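Local coordinates for putative cytochrome P450 120 (PDB 2VE3), which binds heme and retinoic acid and probably acts as a cytochrome P450 monooxygenase that inserts oxygen into its substrate, at residues Asn65-Phe69 / Leu341-Gln345; Leu147-Phe152 / Gly255-Thr260; Leu259-Leu263 / Phe396-Met401. All blocks are in the same frame, centred on the assembly; numbering follows the deposited sequence.

Interaction 1: Asn65-Phe69 / Leu341-Gln345. With HEM (protoporphyrin IX containing Fe), chain C; REA (retinoic acid), chain D.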
loop_
_atom_site.group_PDB
_atom_site.type_symbol
_atom_site.label_atom_id
_atom_site.label_comp_id
_atom_site.label_asym_id
_atom_site.label_seq_id
_atom_site.Cartn_x
_atom_site.Cartn_y
_atom_site.Cartn_z
ATOM N N ASN A 65 -7.777 -12.222 -12.240
ATOM C CA ASN A 65 -7.056 -10.949 -12.344
ATOM C C ASN A 65 -6.940 -10.486 -13.789
ATOM O O ASN A 65 -7.005 -9.295 -14.074
ATOM C CB ASN A 65 -5.659 -11.030 -11.710
ATOM C CG ASN A 65 -5.707 -11.191 -10.208
ATOM O OD1 ASN A 65 -6.736 -10.956 -9.581
ATOM N ND2 ASN A 65 -4.602 -11.628 -9.627
ATOM N N ARG A 66 -6.752 -11.444 -14.691
ATOM C CA ARG A 66 -6.737 -11.185 -16.127
ATOM C C ARG A 66 -8.085 -10.606 -16.575
ATOM O O ARG A 66 -8.146 -9.545 -17.166
ATOM C CB ARG A 66 -6.391 -12.489 -16.879
ATOM C CG ARG A 66 -6.190 -12.343 -18.380
ATOM C CD ARG A 66 -5.985 -13.697 -19.061
ATOM N NE ARG A 66 -4.662 -14.286 -18.797
ATOM C CZ ARG A 66 -4.291 -15.514 -19.176
ATOM N NH1 ARG A 66 -5.134 -16.304 -19.846
ATOM N NH2 ARG A 66 -3.070 -15.953 -18.893
ATOM N N PHE A 67 -9.159 -11.322 -16.263
ATOM C CA PHE A 67 -10.542 -10.892 -16.484
ATOM C C PHE A 67 -10.819 -9.439 -16.029
ATOM O O PHE A 67 -11.363 -8.608 -16.790
ATOM C CB PHE A 67 -11.459 -11.924 -15.785
ATOM C CG PHE A 67 -12.880 -11.472 -15.563
ATOM C CD1 PHE A 67 -13.753 -11.277 -16.635
ATOM C CD2 PHE A 67 -13.357 -11.277 -14.275
ATOM C CE1 PHE A 67 -15.074 -10.863 -16.421
ATOM C CE2 PHE A 67 -14.678 -10.866 -14.052
ATOM C CZ PHE A 67 -15.537 -10.659 -15.133
ATOM N N LEU A 68 -10.422 -9.139 -14.792
ATOM C CA LEU A 68 -10.665 -7.827 -14.190
ATOM C C LEU A 68 -9.811 -6.720 -14.812
ATOM O O LEU A 68 -10.206 -5.570 -14.799
ATOM C CB LEU A 68 -10.462 -7.905 -12.669
ATOM C CG LEU A 68 -11.050 -6.792 -11.797
ATOM C CD1 LEU A 68 -12.569 -6.865 -11.666
ATOM C CD2 LEU A 68 -10.416 -6.891 -10.452
ATOM N N PHE A 69 -8.655 -7.075 -15.372
ATOM C CA PHE A 69 -7.773 -6.089 -15.996
ATOM C C PHE A 69 -7.775 -6.179 -17.535
ATOM O O PHE A 69 -6.791 -5.823 -18.189
ATOM C CB PHE A 69 -6.342 -6.185 -15.437
ATOM C CG PHE A 69 -6.259 -6.133 -13.924
ATOM C CD1 PHE A 69 -6.995 -5.199 -13.192
ATOM C CD2 PHE A 69 -5.407 -7.002 -13.232
ATOM C CE1 PHE A 69 -6.908 -5.154 -11.796
ATOM C CE2 PHE A 69 -5.319 -6.962 -11.833
ATOM C CZ PHE A 69 -6.069 -6.030 -11.124
ATOM N N LEU A 341 -20.655 -5.242 -7.243
ATOM C CA LEU A 341 -19.211 -5.053 -7.163
ATOM C C LEU A 341 -18.433 -6.366 -7.252
ATOM O O LEU A 341 -18.914 -7.415 -6.835
ATOM C CB LEU A 341 -18.837 -4.372 -5.849
ATOM C CG LEU A 341 -18.670 -2.865 -5.753
ATOM C CD1 LEU A 341 -19.795 -2.106 -6.438
ATOM C CD2 LEU A 341 -18.550 -2.487 -4.280
ATOM N N VAL A 342 -17.224 -6.271 -7.794
ATOM C CA VAL A 342 -16.251 -7.343 -7.785
ATOM C C VAL A 342 -15.065 -6.864 -6.969
ATOM O O VAL A 342 -14.653 -5.700 -7.075
ATOM C CB VAL A 342 -15.759 -7.685 -9.234
ATOM C CG1 VAL A 342 -14.795 -8.867 -9.230
ATOM C CG2 VAL A 342 -16.927 -7.972 -10.133
ATOM N N SER A 343 -14.523 -7.756 -6.141
ATOM C CA SER A 343 -13.289 -7.491 -5.398
ATOM C C SER A 343 -12.214 -8.493 -5.776
ATOM O O SER A 343 -12.435 -9.709 -5.684
ATOM C CB SER A 343 -13.528 -7.582 -3.893
ATOM O OG SER A 343 -12.328 -7.315 -3.179
ATOM N N TYR A 344 -11.045 -7.985 -6.170
ATOM C CA TYR A 344 -9.933 -8.848 -6.516
ATOM C C TYR A 344 -9.024 -8.916 -5.300
ATOM O O TYR A 344 -8.632 -7.888 -4.749
ATOM C CB TYR A 344 -9.209 -8.392 -7.804
ATOM C CG TYR A 344 -8.294 -7.189 -7.654
ATOM C CD1 TYR A 344 -6.927 -7.350 -7.387
ATOM C CD2 TYR A 344 -8.790 -5.891 -7.801
ATOM C CE1 TYR A 344 -6.077 -6.229 -7.246
ATOM C CE2 TYR A 344 -7.962 -4.787 -7.669
ATOM C CZ TYR A 344 -6.612 -4.961 -7.381
ATOM O OH TYR A 344 -5.811 -3.873 -7.264
ATOM N N GLN A 345 -8.735 -10.137 -4.865
ATOM C CA GLN A 345 -8.039 -10.353 -3.604
ATOM C C GLN A 345 -6.598 -10.767 -3.859
ATOM O O GLN A 345 -6.320 -11.908 -4.260
ATOM C CB GLN A 345 -8.774 -11.386 -2.753
ATOM C CG GLN A 345 -10.151 -10.904 -2.271
ATOM C CD GLN A 345 -10.024 -9.813 -1.211
ATOM O OE1 GLN A 345 -9.419 -10.030 -0.157
ATOM N NE2 GLN A 345 -10.553 -8.623 -1.506
HETATM C CHA HEM C . -2.953 2.199 -6.340
HETATM C CHB HEM C . -0.541 -1.149 -3.769
HETATM C CHC HEM C . 2.653 2.227 -2.330
HETATM C CHD HEM C . -0.031 5.653 -4.410
HETATM C C1A HEM C . -2.587 0.976 -5.793
HETATM C C2A HEM C . -3.234 -0.309 -5.990
HETATM C C3A HEM C . -2.546 -1.230 -5.287
HETATM C C4A HEM C . -1.468 -0.556 -4.608
HETATM C CMA HEM C . -2.835 -2.738 -5.166
HETATM C CAA HEM C . -4.458 -0.561 -6.902
HETATM C CBA HEM C . -5.784 -0.474 -6.153
HETATM C CGA HEM C . -6.890 -0.564 -7.182
HETATM O O1A HEM C . -6.986 -1.637 -7.847
HETATM O O2A HEM C . -7.668 0.424 -7.334
HETATM C C1B HEM C . 0.556 -0.537 -3.192
HETATM C C2B HEM C . 1.630 -1.194 -2.460
HETATM C C3B HEM C . 2.519 -0.258 -2.069
HETATM C C4B HEM C . 2.026 1.012 -2.536
HETATM C CMB HEM C . 1.705 -2.717 -2.211
HETATM C CAB HEM C . 3.834 -0.419 -1.240
HETATM C CBB HEM C . 4.651 -1.480 -1.345
HETATM C C1C HEM C . 2.249 3.454 -2.800
HETATM C C2C HEM C . 2.962 4.708 -2.659
HETATM C C3C HEM C . 2.223 5.665 -3.236
HETATM C C4C HEM C . 1.005 5.033 -3.744
HETATM C CMC HEM C . 4.355 4.872 -1.992
HETATM C CAC HEM C . 2.579 7.173 -3.381
HETATM C CBC HEM C . 2.558 8.043 -2.365
HETATM C C1D HEM C . -1.103 5.054 -5.039
HETATM C C2D HEM C . -2.210 5.776 -5.608
HETATM C C3D HEM C . -3.132 4.708 -6.207
HETATM C C4D HEM C . -2.469 3.441 -5.962
HETATM C CMD HEM C . -2.418 7.313 -5.600
HETATM C CAD HEM C . -4.475 4.916 -6.943
HETATM C CBD HEM C . -4.238 4.692 -8.435
HETATM C CGD HEM C . -5.511 4.915 -9.215
HETATM O O1D HEM C . -5.409 5.014 -10.463
HETATM O O2D HEM C . -6.627 5.000 -8.620
HETATM N NA HEM C . -1.520 0.785 -4.949
HETATM N NB HEM C . 0.822 0.814 -3.203
HETATM N NC HEM C . 1.052 3.684 -3.457
HETATM N ND HEM C . -1.277 3.687 -5.275
HETATM FE FE HEM C . -0.030 2.206 -4.436
HETATM C C1 REA D . -4.021 2.718 -1.703
HETATM C C2 REA D . -4.087 4.051 -2.443
HETATM C C3 REA D . -5.416 4.172 -3.190
HETATM C C4 REA D . -6.568 4.265 -2.193
HETATM C C5 REA D . -6.451 3.267 -1.059
HETATM C C6 REA D . -5.270 2.555 -0.818
HETATM C C7 REA D . -5.241 1.634 0.326
HETATM C C8 REA D . -5.888 0.326 0.221
HETATM C C9 REA D . -5.975 -0.512 1.435
HETATM C C10 REA D . -6.988 -1.546 1.411
HETATM C C11 REA D . -6.772 -2.915 1.845
HETATM C C12 REA D . -7.788 -3.823 1.315
HETATM C C13 REA D . -8.486 -4.808 2.139
HETATM C C14 REA D . -9.332 -5.665 1.407
HETATM C C15 REA D . -9.687 -7.016 1.802
HETATM C C16 REA D . -3.989 1.556 -2.713
HETATM C C17 REA D . -2.734 2.733 -0.878
HETATM C C18 REA D . -7.656 3.084 -0.169
HETATM C C19 REA D . -5.110 -0.296 2.654
HETATM C C20 REA D . -8.310 -4.858 3.634
HETATM O O1 REA D . -9.192 -7.535 2.816
HETATM O O2 REA D . -10.498 -7.663 1.123
#
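Asn65 and Leu68 of helix 62-68, with Phe69 just after its end, gather round Tyr344, on a strand of the mixed sheet of the cytochrome P450 fold, where helix packs against sheet beside the heme. Phe69 meets Tyr344 in a T-shaped (edge-to-face) stack: the planes are 79° apart, the centroids lie 5.2 Å apart, and Phe69 CZ is centred over one face of the tyrosine. Leu68 divides its branches, CD2 coming within 3.3 Å of Tyr344 CD2 while CD1 lies 3.9 Å from Val342 CG1. Its CG stands anti to the backbone N (chi1 -162°), which turns the fork toward the strand. Asn65 OD1 packs beside Tyr344 CB at 4.0 Å, while its ND2 donates to the carbonyl of Phe379. The Tyr344 hydroxyl donates to HEM O1A at 2.6 Å, an oxygen near the ring plane; His101, Arg323 and Arg389 also hydrogen-bond to the heme. Strand alternation sends Ser343 and Gln345 to the other side of the sheet, away from the helix. There Gln345 NE2 bonds Ser343 OG at 2.8 Å, nearly in the amide plane, and Ser343 OG is also bonded to the carbonyl of Gly321. The same nitrogen, Gln345 NE2, donates to the retinoic acid carboxylate atom REA O2 at 2.8 Å, with an N-H...O angle of 136°.

Interaction 2: Leu147-Phe152 / Gly255-Thr260. With HEM (protoporphyrin IX containing Fe), chain C.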
loop_
_atom_site.group_PDB
_atom_site.type_symbol
_atom_site.label_atom_id
_atom_site.label_comp_id
_atom_site.label_asym_id
_atom_site.label_seq_id
_atom_site.Cartn_x
_atom_site.Cartn_y
_atom_site.Cartn_z
ATOM N N LEU A 147 8.347 2.233 13.117
ATOM C CA LEU A 147 8.322 2.217 11.659
ATOM C C LEU A 147 7.263 3.184 11.134
ATOM O O LEU A 147 7.489 3.829 10.124
ATOM C CB LEU A 147 8.071 0.803 11.134
ATOM C CG LEU A 147 9.221 -0.203 11.347
ATOM C CD1 LEU A 147 8.698 -1.619 11.171
ATOM C CD2 LEU A 147 10.413 0.052 10.414
ATOM N N ARG A 148 6.140 3.289 11.854
ATOM C CA ARG A 148 5.067 4.229 11.528
ATOM C C ARG A 148 5.522 5.676 11.661
ATOM O O ARG A 148 5.126 6.520 10.859
ATOM C CB ARG A 148 3.827 3.996 12.395
ATOM C CG ARG A 148 3.068 2.733 12.052
ATOM C CD ARG A 148 1.681 2.698 12.667
ATOM N NE ARG A 148 0.775 3.639 12.020
ATOM C CZ ARG A 148 0.095 3.401 10.904
ATOM N NH1 ARG A 148 0.209 2.227 10.286
ATOM N NH2 ARG A 148 -0.699 4.351 10.398
ATOM N N ARG A 149 6.364 5.960 12.655
ATOM C CA ARG A 149 6.905 7.319 12.819
ATOM C C ARG A 149 7.835 7.664 11.668
ATOM O O ARG A 149 7.699 8.721 11.065
ATOM C CB ARG A 149 7.605 7.505 14.168
ATOM C CG ARG A 149 6.657 7.406 15.369
ATOM C CD ARG A 149 7.141 8.216 16.585
ATOM N NE ARG A 149 6.399 9.477 16.714
ATOM C CZ ARG A 149 5.255 9.623 17.388
ATOM N NH1 ARG A 149 4.703 8.586 18.022
ATOM N NH2 ARG A 149 4.657 10.806 17.429
ATOM N N MET A 150 8.746 6.745 11.351
ATOM C CA MET A 150 9.704 6.922 10.269
ATOM C C MET A 150 9.040 7.119 8.907
ATOM O O MET A 150 9.328 8.107 8.234
ATOM C CB MET A 150 10.676 5.750 10.209
ATOM C CG MET A 150 11.794 5.911 9.159
ATOM S SD MET A 150 12.645 4.365 8.762
ATOM C CE MET A 150 11.312 3.424 8.049
ATOM N N THR A 151 8.164 6.194 8.503
ATOM C CA THR A 151 7.607 6.247 7.148
ATOM C C THR A 151 6.770 7.501 6.945
ATOM O O THR A 151 6.785 8.066 5.854
ATOM C CB THR A 151 6.752 5.015 6.746
ATOM O OG1 THR A 151 5.590 4.921 7.579
ATOM C CG2 THR A 151 7.554 3.739 6.800
ATOM N N PHE A 152 6.039 7.926 7.979
ATOM C CA PHE A 152 5.329 9.215 7.912
ATOM C C PHE A 152 6.316 10.357 7.698
ATOM O O PHE A 152 6.093 11.207 6.842
ATOM C CB PHE A 152 4.429 9.499 9.129
ATOM C CG PHE A 152 3.617 10.771 8.978
ATOM C CD1 PHE A 152 2.553 10.826 8.082
ATOM C CD2 PHE A 152 3.962 11.921 9.665
ATOM C CE1 PHE A 152 1.826 12.012 7.898
ATOM C CE2 PHE A 152 3.240 13.103 9.494
ATOM C CZ PHE A 152 2.177 13.144 8.614
ATOM N N GLY A 255 1.858 6.767 0.847
ATOM C CA GLY A 255 3.311 6.721 1.019
ATOM C C GLY A 255 3.698 6.278 2.415
ATOM O O GLY A 255 4.812 5.798 2.655
ATOM N N HIS A 256 2.757 6.475 3.332
ATOM C CA HIS A 256 2.918 6.219 4.750
ATOM C C HIS A 256 2.384 4.821 5.117
ATOM O O HIS A 256 3.133 3.988 5.606
ATOM C CB HIS A 256 2.208 7.335 5.543
ATOM C CG HIS A 256 2.079 7.062 7.005
ATOM N ND1 HIS A 256 3.098 6.517 7.756
ATOM C CD2 HIS A 256 1.051 7.272 7.858
ATOM C CE1 HIS A 256 2.701 6.405 9.010
ATOM N NE2 HIS A 256 1.462 6.858 9.096
ATOM N N GLU A 257 1.096 4.566 4.885
ATOM C CA GLU A 257 0.495 3.296 5.341
ATOM C C GLU A 257 1.089 2.045 4.652
ATOM O O GLU A 257 1.489 1.089 5.311
ATOM C CB GLU A 257 -1.023 3.325 5.185
ATOM C CG GLU A 257 -1.747 2.051 5.668
ATOM C CD GLU A 257 -1.722 1.839 7.197
ATOM O OE1 GLU A 257 -1.366 2.777 7.959
ATOM O OE2 GLU A 257 -2.068 0.714 7.622
ATOM N N THR A 258 1.173 2.064 3.330
ATOM C CA THR A 258 1.621 0.863 2.619
ATOM C C THR A 258 3.056 0.528 3.038
ATOM O O THR A 258 3.385 -0.632 3.286
ATOM C CB THR A 258 1.500 1.035 1.062
ATOM O OG1 THR A 258 2.376 2.076 0.613
ATOM C CG2 THR A 258 0.050 1.395 0.658
ATOM N N LEU A 259 3.896 1.559 3.150
ATOM C CA LEU A 259 5.297 1.341 3.489
ATOM C C LEU A 259 5.508 0.886 4.913
ATOM O O LEU A 259 6.433 0.140 5.183
ATOM C CB LEU A 259 6.160 2.560 3.140
ATOM C CG LEU A 259 6.580 2.314 1.694
ATOM C CD1 LEU A 259 6.337 3.510 0.810
ATOM C CD2 LEU A 259 8.022 1.752 1.616
ATOM N N THR A 260 4.658 1.340 5.832
ATOM C CA THR A 260 4.645 0.788 7.189
ATOM C C THR A 260 4.484 -0.744 7.191
ATOM O O THR A 260 5.240 -1.447 7.837
ATOM C CB THR A 260 3.535 1.420 8.014
ATOM O OG1 THR A 260 3.895 2.780 8.321
ATOM C CG2 THR A 260 3.348 0.648 9.289
HETATM C CHA HEM C . -2.953 2.199 -6.340
HETATM C CHB HEM C . -0.541 -1.149 -3.769
HETATM C CHC HEM C . 2.653 2.227 -2.330
HETATM C CHD HEM C . -0.031 5.653 -4.410
HETATM C C1A HEM C . -2.587 0.976 -5.793
HETATM C C2A HEM C . -3.234 -0.309 -5.990
HETATM C C3A HEM C . -2.546 -1.230 -5.287
HETATM C C4A HEM C . -1.468 -0.556 -4.608
HETATM C CMA HEM C . -2.835 -2.738 -5.166
HETATM C CAA HEM C . -4.458 -0.561 -6.902
HETATM C CBA HEM C . -5.784 -0.474 -6.153
HETATM C CGA HEM C . -6.890 -0.564 -7.182
HETATM O O1A HEM C . -6.986 -1.637 -7.847
HETATM O O2A HEM C . -7.668 0.424 -7.334
HETATM C C1B HEM C . 0.556 -0.537 -3.192
HETATM C C2B HEM C . 1.630 -1.194 -2.460
HETATM C C3B HEM C . 2.519 -0.258 -2.069
HETATM C C4B HEM C . 2.026 1.012 -2.536
HETATM C CMB HEM C . 1.705 -2.717 -2.211
HETATM C CAB HEM C . 3.834 -0.419 -1.240
HETATM C CBB HEM C . 4.651 -1.480 -1.345
HETATM C C1C HEM C . 2.249 3.454 -2.800
HETATM C C2C HEM C . 2.962 4.708 -2.659
HETATM C C3C HEM C . 2.223 5.665 -3.236
HETATM C C4C HEM C . 1.005 5.033 -3.744
HETATM C CMC HEM C . 4.355 4.872 -1.992
HETATM C CAC HEM C . 2.579 7.173 -3.381
HETATM C CBC HEM C . 2.558 8.043 -2.365
HETATM C C1D HEM C . -1.103 5.054 -5.039
HETATM C C2D HEM C . -2.210 5.776 -5.608
HETATM C C3D HEM C . -3.132 4.708 -6.207
HETATM C C4D HEM C . -2.469 3.441 -5.962
HETATM C CMD HEM C . -2.418 7.313 -5.600
HETATM C CAD HEM C . -4.475 4.916 -6.943
HETATM C CBD HEM C . -4.238 4.692 -8.435
HETATM C CGD HEM C . -5.511 4.915 -9.215
HETATM O O1D HEM C . -5.409 5.014 -10.463
HETATM O O2D HEM C . -6.627 5.000 -8.620
HETATM N NA HEM C . -1.520 0.785 -4.949
HETATM N NB HEM C . 0.822 0.814 -3.203
HETATM N NC HEM C . 1.052 3.684 -3.457
HETATM N ND HEM C . -1.277 3.687 -5.275
HETATM FE FE HEM C . -0.030 2.206 -4.436
#
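Arg148 reaches end-on to Glu257, NH1 and NH2 both gripping the single oxygen OE1; the NH1-OE1 distance is 2.9 Å. That oxygen lies in the guanidinium plane, although the carboxylate is turned 50° from it. One guanidinium face looks toward His256 CE1. Arg148 NE forms a salt bridge with Glu175 OE2, and His256 NE2 is hydrogen-bonded to Glu175 OE1. A leucine here would remove the guanidinium and is likely to leave the carboxylates of Glu257 and Glu175 with uncompensated charge and Glu257 freer to turn. At the other edge of the imidazole, ND1 pairs with Thr151 OG1 at 3.0 Å, near the ring plane. Thr151 OG1, held between backbone N and carbonyl carbon (chi1 64°), also bonds Thr260 OG1 at 2.8 Å. Phe152 CB covers a histidine face in a CH-pi contact, 3.7 Å from the His256 ring centroid, and the Phe152 ring adds its edge in a T-shaped stack. The helices run roughly antiparallel (139°), and helix 241-272 is the long central helix of P450s, carrying Thr258 over the heme.

Interaction 3: Leu259-Leu263 / Phe396-Met401. With HEM (protoporphyrin IX containing Fe), chain C.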
loop_
_atom_site.group_PDB
_atom_site.type_symbol
_atom_site.label_atom_id
_atom_site.label_comp_id
_atom_site.label_asym_id
_atom_site.label_seq_id
_atom_site.Cartn_x
_atom_site.Cartn_y
_atom_site.Cartn_z
ATOM N N LEU A 259 3.896 1.559 3.150
ATOM C CA LEU A 259 5.297 1.341 3.489
ATOM C C LEU A 259 5.508 0.886 4.913
ATOM O O LEU A 259 6.433 0.140 5.183
ATOM C CB LEU A 259 6.160 2.560 3.140
ATOM C CG LEU A 259 6.580 2.314 1.694
ATOM C CD1 LEU A 259 6.337 3.510 0.810
ATOM C CD2 LEU A 259 8.022 1.752 1.616
ATOM N N THR A 260 4.658 1.340 5.832
ATOM C CA THR A 260 4.645 0.788 7.189
ATOM C C THR A 260 4.484 -0.744 7.191
ATOM O O THR A 260 5.240 -1.447 7.837
ATOM C CB THR A 260 3.535 1.420 8.014
ATOM O OG1 THR A 260 3.895 2.780 8.321
ATOM C CG2 THR A 260 3.348 0.648 9.289
ATOM N N SER A 261 3.489 -1.239 6.468
ATOM C CA SER A 261 3.280 -2.674 6.294
ATOM C C SER A 261 4.478 -3.390 5.605
ATOM O O SER A 261 5.009 -4.369 6.147
ATOM C CB SER A 261 1.959 -2.931 5.568
ATOM O OG SER A 261 1.696 -4.314 5.470
ATOM N N ALA A 262 4.918 -2.891 4.445
ATOM C CA ALA A 262 6.001 -3.545 3.703
ATOM C C ALA A 262 7.266 -3.693 4.561
ATOM O O ALA A 262 7.900 -4.747 4.551
ATOM C CB ALA A 262 6.304 -2.817 2.391
ATOM N N LEU A 263 7.607 -2.646 5.317
ATOM C CA LEU A 263 8.851 -2.650 6.113
ATOM C C LEU A 263 8.756 -3.440 7.403
ATOM O O LEU A 263 9.764 -4.001 7.813
ATOM C CB LEU A 263 9.354 -1.236 6.422
ATOM C CG LEU A 263 9.527 -0.214 5.295
ATOM C CD1 LEU A 263 10.116 1.052 5.904
ATOM C CD2 LEU A 263 10.378 -0.718 4.121
ATOM N N PHE A 396 8.489 4.731 -5.908
ATOM C CA PHE A 396 8.712 5.343 -4.606
ATOM C C PHE A 396 8.769 4.287 -3.495
ATOM O O PHE A 396 9.652 4.343 -2.643
ATOM C CB PHE A 396 7.638 6.375 -4.262
ATOM C CG PHE A 396 7.901 7.092 -2.969
ATOM C CD1 PHE A 396 8.690 8.240 -2.946
ATOM C CD2 PHE A 396 7.430 6.579 -1.766
ATOM C CE1 PHE A 396 8.957 8.903 -1.744
ATOM C CE2 PHE A 396 7.690 7.228 -0.554
ATOM C CZ PHE A 396 8.462 8.394 -0.538
ATOM N N ALA A 397 7.799 3.365 -3.495
ATOM C CA ALA A 397 7.753 2.255 -2.548
ATOM C C ALA A 397 9.018 1.404 -2.615
ATOM O O ALA A 397 9.596 1.087 -1.570
ATOM C CB ALA A 397 6.549 1.390 -2.805
ATOM N N ARG A 398 9.425 1.023 -3.842
ATOM C CA ARG A 398 10.574 0.120 -4.043
ATOM C C ARG A 398 11.868 0.781 -3.642
ATOM O O ARG A 398 12.735 0.125 -3.053
ATOM C CB ARG A 398 10.679 -0.387 -5.488
ATOM C CG ARG A 398 9.767 -1.552 -5.783
ATOM C CD ARG A 398 9.689 -1.847 -7.277
ATOM N NE ARG A 398 8.995 -3.107 -7.501
ATOM C CZ ARG A 398 8.217 -3.380 -8.540
ATOM N NH1 ARG A 398 8.003 -2.468 -9.486
ATOM N NH2 ARG A 398 7.639 -4.573 -8.628
ATOM N N LEU A 399 11.989 2.076 -3.974
ATOM C CA LEU A 399 13.091 2.909 -3.505
ATOM C C LEU A 399 13.248 2.868 -1.982
ATOM O O LEU A 399 14.333 2.558 -1.485
ATOM C CB LEU A 399 12.906 4.370 -3.942
ATOM C CG LEU A 399 14.017 5.328 -3.505
ATOM C CD1 LEU A 399 15.274 5.072 -4.314
ATOM C CD2 LEU A 399 13.576 6.773 -3.671
ATOM N N GLU A 400 12.169 3.170 -1.256
ATOM C CA GLU A 400 12.233 3.241 0.205
ATOM C C GLU A 400 12.493 1.871 0.839
ATOM O O GLU A 400 13.211 1.775 1.822
ATOM C CB GLU A 400 10.966 3.878 0.798
ATOM C CG GLU A 400 11.109 4.230 2.280
ATOM C CD GLU A 400 9.933 4.981 2.881
ATOM O OE1 GLU A 400 9.211 5.713 2.156
ATOM O OE2 GLU A 400 9.753 4.859 4.115
ATOM N N MET A 401 11.909 0.824 0.270
ATOM C CA MET A 401 12.142 -0.541 0.732
ATOM C C MET A 401 13.612 -0.930 0.537
ATOM O O MET A 401 14.240 -1.509 1.427
ATOM C CB MET A 401 11.226 -1.508 -0.017
ATOM C CG MET A 401 9.763 -1.458 0.407
ATOM S SD MET A 401 8.749 -2.717 -0.393
ATOM C CE MET A 401 8.389 -1.931 -1.966
HETATM C CHA HEM C . -2.953 2.199 -6.340
HETATM C CHB HEM C . -0.541 -1.149 -3.769
HETATM C CHC HEM C . 2.653 2.227 -2.330
HETATM C CHD HEM C . -0.031 5.653 -4.410
HETATM C C1A HEM C . -2.587 0.976 -5.793
HETATM C C2A HEM C . -3.234 -0.309 -5.990
HETATM C C3A HEM C . -2.546 -1.230 -5.287
HETATM C C4A HEM C . -1.468 -0.556 -4.608
HETATM C CMA HEM C . -2.835 -2.738 -5.166
HETATM C CAA HEM C . -4.458 -0.561 -6.902
HETATM C CBA HEM C . -5.784 -0.474 -6.153
HETATM C CGA HEM C . -6.890 -0.564 -7.182
HETATM O O1A HEM C . -6.986 -1.637 -7.847
HETATM O O2A HEM C . -7.668 0.424 -7.334
HETATM C C1B HEM C . 0.556 -0.537 -3.192
HETATM C C2B HEM C . 1.630 -1.194 -2.460
HETATM C C3B HEM C . 2.519 -0.258 -2.069
HETATM C C4B HEM C . 2.026 1.012 -2.536
HETATM C CMB HEM C . 1.705 -2.717 -2.211
HETATM C CAB HEM C . 3.834 -0.419 -1.240
HETATM C CBB HEM C . 4.651 -1.480 -1.345
HETATM C C1C HEM C . 2.249 3.454 -2.800
HETATM C C2C HEM C . 2.962 4.708 -2.659
HETATM C C3C HEM C . 2.223 5.665 -3.236
HETATM C C4C HEM C . 1.005 5.033 -3.744
HETATM C CMC HEM C . 4.355 4.872 -1.992
HETATM C CAC HEM C . 2.579 7.173 -3.381
HETATM C CBC HEM C . 2.558 8.043 -2.365
HETATM C C1D HEM C . -1.103 5.054 -5.039
HETATM C C2D HEM C . -2.210 5.776 -5.608
HETATM C C3D HEM C . -3.132 4.708 -6.207
HETATM C C4D HEM C . -2.469 3.441 -5.962
HETATM C CMD HEM C . -2.418 7.313 -5.600
HETATM C CAD HEM C . -4.475 4.916 -6.943
HETATM C CBD HEM C . -4.238 4.692 -8.435
HETATM C CGD HEM C . -5.511 4.915 -9.215
HETATM O O1D HEM C . -5.409 5.014 -10.463
HETATM O O2D HEM C . -6.627 5.000 -8.620
HETATM N NA HEM C . -1.520 0.785 -4.949
HETATM N NB HEM C . 0.822 0.814 -3.203
HETATM N NC HEM C . 1.052 3.684 -3.457
HETATM N ND HEM C . -1.277 3.687 -5.275
HETATM FE FE HEM C . -0.030 2.206 -4.436
#
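The Phe396 ring presents its edge to Leu259, whose CD1 lies near the ring plane, 4.2 Å from Phe396 CD2. The heme methyl CMC approaches the same ring obliquely, 3.5 Å from Phe396 CD2, and Phe159 meets the ring from outside the two segments. A chi1 of -176° swings the phenyl away from its own backbone N to lie beside HEM CMC. Ala397 CB packs on the vinyl group, 3.6 Å from HEM CAB, and Met401 CE touches the terminal vinyl carbon CBB. Between the helices Leu259 is a knob in a hole made by Phe396, Ala397, Glu400 and Met401. Its methyls divide the hole: CD1 faces the heme side, whereas CD2 turns to the backbone side, 3.6 Å from Ala397 O and 3.7 Å from Glu400 CB. One turn on, Leu263 CD2 lies 3.8 Å from Met401 CG, and Ala262 CB meets Met401 SD at 3.7 Å. The axes of the two short helical segments cross at -42° and approach to 10.6 Å. Helix 394-411 is the helix that follows the heme-ligand loop of P450s; Cys391, probably the axial ligand, lies just before it. No hydrogen bond joins the segments, and the contact is mainly van der Waals packing that continues into the hydrocarbon rim of the heme, although it includes Ala397 O and the buried Glu400 carboxylate, whose OE1 lies beside the Leu259 methyls.

How the interactions relate
All three contacts are buried and touch the heme, yet they serve different parts of the fold. Interaction 1 stands apart, its centre about 27 Å from that of interaction 2 and about 24 Å from that of interaction 3; it joins a helix to the sheet and meets the polar propionate side as well as the retinoic acid carboxylate. Interactions 2 and 3 have centres about 8 Å apart and overlap at Leu259 and Thr260, of which Leu259 takes part in both contacts; Met150 CE also touches Leu263 CD1. They use largely different sides of helix 241-272, with Leu259 between them: interaction 2 is dominated by charges and hydrogen bonds, interaction 3 by apolar interlocking beside the heme's methyl and vinyl groups.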